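PDB 3E1T: halogenase from Chondromyces crocatus, which probably chlorinates a precursor of the natural product chondrochloren as an FAD-dependent halogenase. Local coordinates for residues A[189-194]-A[280-286]; A[219-223]-A[262-266]. All coordinates share one frame; numbering follows the deposited sequence.

Interaction 1: A[189-194]-A[280-286]; sequences NVALYG and IRIRKDY. With FAD (flavin-adenine dinucleotide), chain C.
Tyr193 sets its phenol obliquely against the base of the Arg281 side chain, CZ standing 3.4 Å from Arg281 CG, and the two belong to a hydrogen-bonded pair of an antiparallel ladder in the large mixed sheet of this flavin-dependent halogenase. The ring gets there because chi1 of 71° sets CG between the backbone N and the carbonyl carbon, so that the ring leans over the neighbouring strand. Beyond CG the arginine bends away, and its NH1 reaches the backbone O of Asp276. Four backbone bonds join Ala191 to Arg283 and Tyr193 to Arg281, with Ala191 N to Arg283 O at 2.8 Å. The alternation of side chains gives the ladder two different faces. One carries Leu192 and Ile282 and is covered by helices 238-241 and 248-257; there Leu192 CD1 presses on Ile280 CD1 at 3.4 Å, tighter than usual carbon contact. The other carries Ala191 and Arg283 and receives the dimethylbenzene edge of the flavin: Ala191 CB meets FAD C7M at 3.4 Å, while C8M lies over one face of the Arg283 guanidinium, offset toward its rim. Past Asp285, Tyr286 returns beside Asn189, and its hydroxyl is hydrogen-bonded to the carboxylate of Asp309. A water bridges the two backbones, donating to Asn189 O and accepting from Asp285 N at 2.7 Å.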
loop_
_atom_site.group_PDB
_atom_site.type_symbol
_atom_site.label_atom_id
_atom_site.label_comp_id
_atom_site.label_asym_id
_atom_site.label_seq_id
_atom_site.Cartn_x
_atom_site.Cartn_y
_atom_site.Cartn_z
ATOM N N ASN A 189 13.289 3.231 5.321
ATOM C CA ASN A 189 12.749 4.434 5.924
ATOM C C ASN A 189 11.883 4.073 7.123
ATOM O O ASN A 189 11.425 2.930 7.245
ATOM C CB ASN A 189 11.880 5.203 4.918
ATOM C CG ASN A 189 12.537 5.384 3.555
ATOM O OD1 ASN A 189 11.842 5.465 2.531
ATOM N ND2 ASN A 189 13.863 5.479 3.529
ATOM N N VAL A 190 11.680 5.048 8.008
ATOM C CA VAL A 190 10.733 4.932 9.097
ATOM C C VAL A 190 9.750 6.099 9.012
ATOM O O VAL A 190 10.148 7.236 8.736
ATOM C CB VAL A 190 11.431 4.912 10.477
ATOM C CG1 VAL A 190 12.379 3.729 10.568
ATOM C CG2 VAL A 190 12.194 6.201 10.703
ATOM N N ALA A 191 8.467 5.811 9.197
ATOM C CA ALA A 191 7.455 6.870 9.253
ATOM C C ALA A 191 7.079 7.154 10.707
ATOM O O ALA A 191 6.937 6.235 11.516
ATOM C CB ALA A 191 6.239 6.498 8.458
ATOM N N LEU A 192 6.938 8.433 11.025
ATOM C CA LEU A 192 6.563 8.886 12.360
ATOM C C LEU A 192 5.376 9.804 12.162
ATOM O O LEU A 192 5.506 10.818 11.482
ATOM C CB LEU A 192 7.725 9.656 12.985
ATOM C CG LEU A 192 7.554 10.192 14.408
ATOM C CD1 LEU A 192 7.401 9.045 15.414
ATOM C CD2 LEU A 192 8.754 11.036 14.765
ATOM N N TYR A 193 4.219 9.448 12.713
ATOM C CA TYR A 193 3.002 10.170 12.361
ATOM C C TYR A 193 2.013 10.415 13.506
ATOM O O TYR A 193 1.886 9.598 14.416
ATOM C CB TYR A 193 2.296 9.499 11.176
ATOM C CG TYR A 193 1.652 8.175 11.494
ATOM C CD1 TYR A 193 0.315 8.119 11.896
ATOM C CD2 TYR A 193 2.365 6.971 11.380
ATOM C CE1 TYR A 193 -0.295 6.915 12.186
ATOM C CE2 TYR A 193 1.761 5.746 11.675
ATOM C CZ TYR A 193 0.421 5.735 12.076
ATOM O OH TYR A 193 -0.234 4.561 12.385
ATOM N N GLY A 194 1.328 11.555 13.436
ATOM C CA GLY A 194 0.254 11.889 14.364
ATOM C C GLY A 194 -0.916 12.575 13.681
ATOM O O GLY A 194 -1.014 12.599 12.445
ATOM N N ILE A 280 1.118 9.179 18.731
ATOM C CA ILE A 280 1.985 9.233 17.560
ATOM C C ILE A 280 2.710 7.896 17.381
ATOM O O ILE A 280 3.393 7.416 18.294
ATOM C CB ILE A 280 2.926 10.487 17.506
ATOM C CG1 ILE A 280 4.399 10.116 17.643
ATOM C CG2 ILE A 280 2.463 11.619 18.447
ATOM C CD1 ILE A 280 5.300 11.146 17.033
ATOM N N ARG A 281 2.511 7.284 16.216
ATOM C CA ARG A 281 2.994 5.925 15.971
ATOM C C ARG A 281 4.267 5.915 15.129
ATOM O O ARG A 281 4.585 6.903 14.467
ATOM C CB ARG A 281 1.941 5.085 15.242
ATOM C CG ARG A 281 0.462 5.420 15.497
ATOM C CD ARG A 281 -0.032 4.984 16.854
ATOM N NE ARG A 281 -1.387 4.422 16.803
ATOM C CZ ARG A 281 -2.515 5.126 16.746
ATOM N NH1 ARG A 281 -2.497 6.456 16.702
ATOM N NH2 ARG A 281 -3.677 4.490 16.727
ATOM N N ILE A 282 4.974 4.788 15.145
ATOM C CA ILE A 282 6.090 4.561 14.239
ATOM C C ILE A 282 5.849 3.304 13.383
ATOM O O ILE A 282 5.294 2.305 13.866
ATOM C CB ILE A 282 7.462 4.491 14.985
ATOM C CG1 ILE A 282 8.617 4.608 13.983
ATOM C CG2 ILE A 282 7.585 3.205 15.818
ATOM C CD1 ILE A 282 9.976 4.817 14.590
ATOM N N ARG A 283 6.238 3.380 12.108
ATOM C CA ARG A 283 6.301 2.220 11.236
ATOM C C ARG A 283 7.688 2.140 10.598
ATOM O O ARG A 283 8.204 3.119 10.074
ATOM C CB ARG A 283 5.215 2.259 10.160
ATOM C CG ARG A 283 3.819 1.869 10.643
ATOM C CD ARG A 283 3.683 0.345 10.921
ATOM N NE ARG A 283 3.994 -0.473 9.747
ATOM C CZ ARG A 283 3.174 -0.661 8.716
ATOM N NH1 ARG A 283 1.967 -0.112 8.703
ATOM N NH2 ARG A 283 3.562 -1.416 7.698
ATOM N N LYS A 284 8.268 0.953 10.640
ATOM C CA LYS A 284 9.646 0.734 10.266
ATOM C C LYS A 284 9.688 -0.550 9.456
ATOM O O LYS A 284 8.770 -1.368 9.555
ATOM C CB LYS A 284 10.449 0.608 11.561
ATOM C CG LYS A 284 11.889 0.197 11.465
ATOM C CD LYS A 284 12.593 0.459 12.792
ATOM C CE LYS A 284 11.866 -0.209 13.971
ATOM N NZ LYS A 284 12.017 -1.701 14.008
ATOM N N ASP A 285 10.729 -0.729 8.647
ATOM C CA ASP A 285 10.923 -1.974 7.906
ATOM C C ASP A 285 9.631 -2.376 7.190
ATOM O O ASP A 285 9.245 -3.546 7.209
ATOM C CB ASP A 285 11.395 -3.106 8.862
ATOM C CG ASP A 285 12.765 -2.838 9.463
ATOM O OD1 ASP A 285 13.666 -2.410 8.718
ATOM O OD2 ASP A 285 12.946 -3.054 10.687
ATOM N N TYR A 286 8.967 -1.397 6.564
ATOM C CA TYR A 286 7.714 -1.635 5.863
ATOM C C TYR A 286 7.870 -1.985 4.388
ATOM O O TYR A 286 6.891 -2.402 3.759
ATOM C CB TYR A 286 6.778 -0.424 6.003
ATOM C CG TYR A 286 7.362 0.902 5.514
ATOM C CD1 TYR A 286 7.649 1.118 4.159
ATOM C CD2 TYR A 286 7.605 1.941 6.410
ATOM C CE1 TYR A 286 8.184 2.349 3.714
ATOM C CE2 TYR A 286 8.130 3.172 5.979
ATOM C CZ TYR A 286 8.418 3.366 4.642
ATOM O OH TYR A 286 8.915 4.590 4.230
HETATM P PA FAD C . -4.240 -4.281 6.958
HETATM O O1A FAD C . -4.950 -2.996 6.623
HETATM O O2A FAD C . -3.037 -4.133 7.824
HETATM O O5B FAD C . -5.305 -5.231 7.715
HETATM C C5B FAD C . -4.967 -6.549 8.116
HETATM C C4B FAD C . -5.945 -7.018 9.198
HETATM O O4B FAD C . -5.571 -8.283 9.704
HETATM C C3B FAD C . -5.953 -6.061 10.385
HETATM O O3B FAD C . -7.284 -5.650 10.600
HETATM C C2B FAD C . -5.459 -6.881 11.559
HETATM O O2B FAD C . -6.201 -6.578 12.707
HETATM C C1B FAD C . -5.718 -8.304 11.102
HETATM N N9A FAD C . -4.807 -9.324 11.652
HETATM C C8A FAD C . -3.462 -9.238 11.908
HETATM N N7A FAD C . -3.052 -10.437 12.385
HETATM C C5A FAD C . -4.106 -11.287 12.423
HETATM C C6A FAD C . -4.262 -12.622 12.829
HETATM N N6A FAD C . -3.266 -13.294 13.420
HETATM N N1A FAD C . -5.503 -13.205 12.735
HETATM C C2A FAD C . -6.589 -12.498 12.288
HETATM N N3A FAD C . -6.426 -11.184 11.904
HETATM C C4A FAD C . -5.211 -10.593 11.963
HETATM N N1 FAD C . -1.855 3.101 1.697
HETATM C C2 FAD C . -2.701 3.893 0.972
HETATM O O2 FAD C . -3.458 3.349 0.172
HETATM N N3 FAD C . -2.669 5.265 1.146
HETATM C C4 FAD C . -1.797 5.847 2.061
HETATM O O4 FAD C . -1.781 7.067 2.235
HETATM C C4X FAD C . -0.928 5.041 2.785
HETATM N N5 FAD C . -0.047 5.580 3.703
HETATM C C5X FAD C . 0.798 4.753 4.418
HETATM C C6 FAD C . 1.702 5.288 5.342
HETATM C C7 FAD C . 2.558 4.439 6.060
HETATM C C7M FAD C . 3.665 5.042 6.877
HETATM C C8 FAD C . 2.516 3.055 5.853
HETATM C C8M FAD C . 3.552 2.128 6.449
HETATM C C9 FAD C . 1.607 2.530 4.941
HETATM C C9A FAD C . 0.750 3.368 4.218
HETATM N N10 FAD C . -0.147 2.817 3.322
HETATM C C10 FAD C . -0.977 3.648 2.600
HETATM C "C1'" FAD C . -0.283 1.311 3.185
HETATM C "C2'" FAD C . -1.522 0.725 3.873
HETATM O "O2'" FAD C . -1.378 0.922 5.265
HETATM C "C3'" FAD C . -1.649 -0.780 3.593
HETATM O "O3'" FAD C . -1.202 -1.088 2.290
HETATM C "C4'" FAD C . -3.069 -1.337 3.685
HETATM O "O4'" FAD C . -3.564 -1.148 4.992
HETATM C "C5'" FAD C . -3.048 -2.830 3.361
HETATM O "O5'" FAD C . -4.260 -3.415 3.753
HETATM P P FAD C . -4.343 -4.963 4.172
HETATM O O1P FAD C . -5.777 -5.428 4.032
HETATM O O2P FAD C . -3.448 -5.792 3.306
HETATM O O3P FAD C . -3.755 -5.036 5.644
HETATM O O HOH W 1 12.715 0.785 7.651
HETATM O O HOH W 2 10.963 0.407 5.485
HETATM O O HOH W 3 -1.089 8.141 14.844
#

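Interaction 2: A[219-223]-A[262-266]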
loop_
_atom_site.group_PDB
_atom_site.type_symbol
_atom_site.label_atom_id
_atom_site.label_comp_id
_atom_site.label_asym_id
_atom_site.label_seq_id
_atom_site.Cartn_x
_atom_site.Cartn_y
_atom_site.Cartn_z
ATOM N N TRP A 219 10.703 13.401 4.085
ATOM C CA TRP A 219 9.521 14.066 3.555
ATOM C C TRP A 219 8.300 13.872 4.438
ATOM O O TRP A 219 8.243 12.937 5.232
ATOM C CB TRP A 219 9.229 13.645 2.097
ATOM C CG TRP A 219 8.892 12.183 1.908
ATOM C CD1 TRP A 219 9.776 11.151 1.781
ATOM C CD2 TRP A 219 7.581 11.604 1.794
ATOM N NE1 TRP A 219 9.097 9.962 1.608
ATOM C CE2 TRP A 219 7.753 10.211 1.618
ATOM C CE3 TRP A 219 6.285 12.124 1.847
ATOM C CZ2 TRP A 219 6.672 9.329 1.496
ATOM C CZ3 TRP A 219 5.206 11.250 1.716
ATOM C CH2 TRP A 219 5.409 9.865 1.542
ATOM N N PHE A 220 7.338 14.779 4.294
ATOM C CA PHE A 220 6.098 14.756 5.060
ATOM C C PHE A 220 4.918 14.419 4.164
ATOM O O PHE A 220 4.886 14.814 2.994
ATOM C CB PHE A 220 5.836 16.137 5.671
ATOM C CG PHE A 220 6.372 16.315 7.050
ATOM C CD1 PHE A 220 5.635 15.893 8.153
ATOM C CD2 PHE A 220 7.593 16.946 7.253
ATOM C CE1 PHE A 220 6.122 16.067 9.448
ATOM C CE2 PHE A 220 8.100 17.131 8.534
ATOM C CZ PHE A 220 7.363 16.701 9.642
ATOM N N TRP A 221 3.948 13.690 4.704
ATOM C CA TRP A 221 2.606 13.700 4.128
ATOM C C TRP A 221 1.679 14.536 5.000
ATOM O O TRP A 221 1.922 14.702 6.203
ATOM C CB TRP A 221 2.043 12.289 3.906
ATOM C CG TRP A 221 1.518 11.585 5.142
ATOM C CD1 TRP A 221 0.327 11.811 5.775
ATOM C CD2 TRP A 221 2.149 10.504 5.854
ATOM N NE1 TRP A 221 0.188 10.964 6.858
ATOM C CE2 TRP A 221 1.286 10.143 6.919
ATOM C CE3 TRP A 221 3.368 9.821 5.707
ATOM C CZ2 TRP A 221 1.597 9.124 7.824
ATOM C CZ3 TRP A 221 3.673 8.795 6.601
ATOM C CH2 TRP A 221 2.790 8.463 7.658
ATOM N N TYR A 222 0.619 15.053 4.383
ATOM C CA TYR A 222 -0.333 15.973 5.023
ATOM C C TYR A 222 -1.676 15.686 4.372
ATOM O O TYR A 222 -1.942 16.139 3.265
ATOM C CB TYR A 222 0.075 17.430 4.776
ATOM C CG TYR A 222 -0.738 18.484 5.533
ATOM C CD1 TYR A 222 -0.321 18.938 6.781
ATOM C CD2 TYR A 222 -1.896 19.047 4.984
ATOM C CE1 TYR A 222 -1.041 19.913 7.480
ATOM C CE2 TYR A 222 -2.635 20.047 5.684
ATOM C CZ TYR A 222 -2.197 20.463 6.928
ATOM O OH TYR A 222 -2.881 21.434 7.646
ATOM N N ILE A 223 -2.490 14.883 5.043
ATOM C CA ILE A 223 -3.731 14.369 4.471
ATOM C C ILE A 223 -4.901 14.918 5.267
ATOM O O ILE A 223 -4.994 14.659 6.473
ATOM C CB ILE A 223 -3.785 12.830 4.511
ATOM C CG1 ILE A 223 -2.595 12.221 3.752
ATOM C CG2 ILE A 223 -5.124 12.322 3.967
ATOM C CD1 ILE A 223 -2.390 10.711 3.991
ATOM N N ILE A 262 4.934 22.622 5.993
ATOM C CA ILE A 262 4.280 21.893 7.078
ATOM C C ILE A 262 4.230 22.752 8.340
ATOM O O ILE A 262 3.217 22.761 9.047
ATOM C CB ILE A 262 4.971 20.524 7.373
ATOM C CG1 ILE A 262 5.014 19.633 6.116
ATOM C CG2 ILE A 262 4.313 19.814 8.567
ATOM C CD1 ILE A 262 3.661 19.364 5.429
ATOM N N LYS A 263 5.319 23.470 8.616
ATOM C CA LYS A 263 5.353 24.411 9.744
ATOM C C LYS A 263 4.207 25.425 9.659
ATOM O O LYS A 263 3.483 25.648 10.638
ATOM C CB LYS A 263 6.704 25.140 9.826
ATOM C CG LYS A 263 6.815 26.084 11.039
ATOM C CD LYS A 263 8.249 26.480 11.338
ATOM C CE LYS A 263 8.326 27.654 12.330
ATOM N NZ LYS A 263 7.491 27.469 13.564
ATOM N N GLU A 264 4.026 26.015 8.483
ATOM C CA GLU A 264 2.969 27.009 8.313
ATOM C C GLU A 264 1.558 26.400 8.338
ATOM O O GLU A 264 0.654 26.949 8.977
ATOM C CB GLU A 264 3.214 27.906 7.090
ATOM C CG GLU A 264 2.876 27.318 5.743
ATOM C CD GLU A 264 2.388 28.384 4.762
ATOM O OE1 GLU A 264 3.167 28.770 3.862
ATOM O OE2 GLU A 264 1.228 28.840 4.895
ATOM N N TYR A 265 1.373 25.248 7.697
ATOM C CA TYR A 265 0.054 24.625 7.684
ATOM C C TYR A 265 -0.403 24.184 9.067
ATOM O O TYR A 265 -1.610 24.089 9.313
ATOM C CB TYR A 265 -0.009 23.466 6.684
ATOM C CG TYR A 265 -0.299 23.894 5.261
ATOM C CD1 TYR A 265 0.414 24.933 4.665
ATOM C CD2 TYR A 265 -1.276 23.255 4.505
ATOM C CE1 TYR A 265 0.165 25.329 3.368
ATOM C CE2 TYR A 265 -1.542 23.651 3.197
ATOM C CZ TYR A 265 -0.809 24.689 2.638
ATOM O OH TYR A 265 -1.044 25.091 1.349
ATOM N N LEU A 266 0.547 23.933 9.971
ATOM C CA LEU A 266 0.203 23.469 11.324
ATOM C C LEU A 266 0.277 24.538 12.421
ATOM O O LEU A 266 -0.106 24.277 13.570
ATOM C CB LEU A 266 1.027 22.231 11.721
ATOM C CG LEU A 266 0.765 20.933 10.933
ATOM C CD1 LEU A 266 1.699 19.835 11.394
ATOM C CD2 LEU A 266 -0.696 20.455 11.016
#
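Tyr222 offers a face of its ring to the edge of Tyr265 in a T-shaped pair, centroids 5.4 Å apart and planes at 87°. The same ring is met at its edge by Leu266, whose CD2 comes to 3.6 Å from Tyr222 CE1. One turn earlier on the helix, Ile262 uses its branches separately: CG2 sits over the centre of the Phe220 ring in a CH-pi contact, 4.2 Å from the centroid, CG1 packs on Phe220 CB at 3.6 Å, and CD1 reaches on to Tyr222 CB. Tyr222 extends from the strand toward the helix because chi1 of -173° puts CG anti to its own backbone N, and its hydroxyl hydrogen-bonds there to the backbone O of Lys200. Were Tyr222 an alanine, the Tyr265 edge and the Leu266 methyl would probably be left facing a gap, and Lys200 O would lose this hydroxyl. Further out, Phe215 meets the Phe220 ring, and Tyr265 bonds through its backbone to Lys200. The contact is a helix packed on a sheet, the axes of the two short segments inclined at 29°: helix 260-266 covers strand 218-224, which runs between strands 210-215 and 229-237, while helix 248-257 flanks it, touching both Phe220 and Leu266.

Interactions 1 and 2 illustrate how one sheet can serve a cofactor on one face and a helical layer on the other. Their centres lie 16 Å apart, and strand 229-237 runs between 189-197 and 218-224, pairing with both. Along the chain, both segments of interaction 2 fall in the 85 residues between the two strands of interaction 1. They meet directly through Trp221, whose CZ2 lies 3.4 Å from Tyr193 CB and whose CZ3 lies 3.9 Å from Ala191 CB. Trp221, Ala191 and Arg283 all belong to the FAD pocket, whereas the neighbouring Tyr222 points to the helix, its side chain about 11 Å from the cofactor.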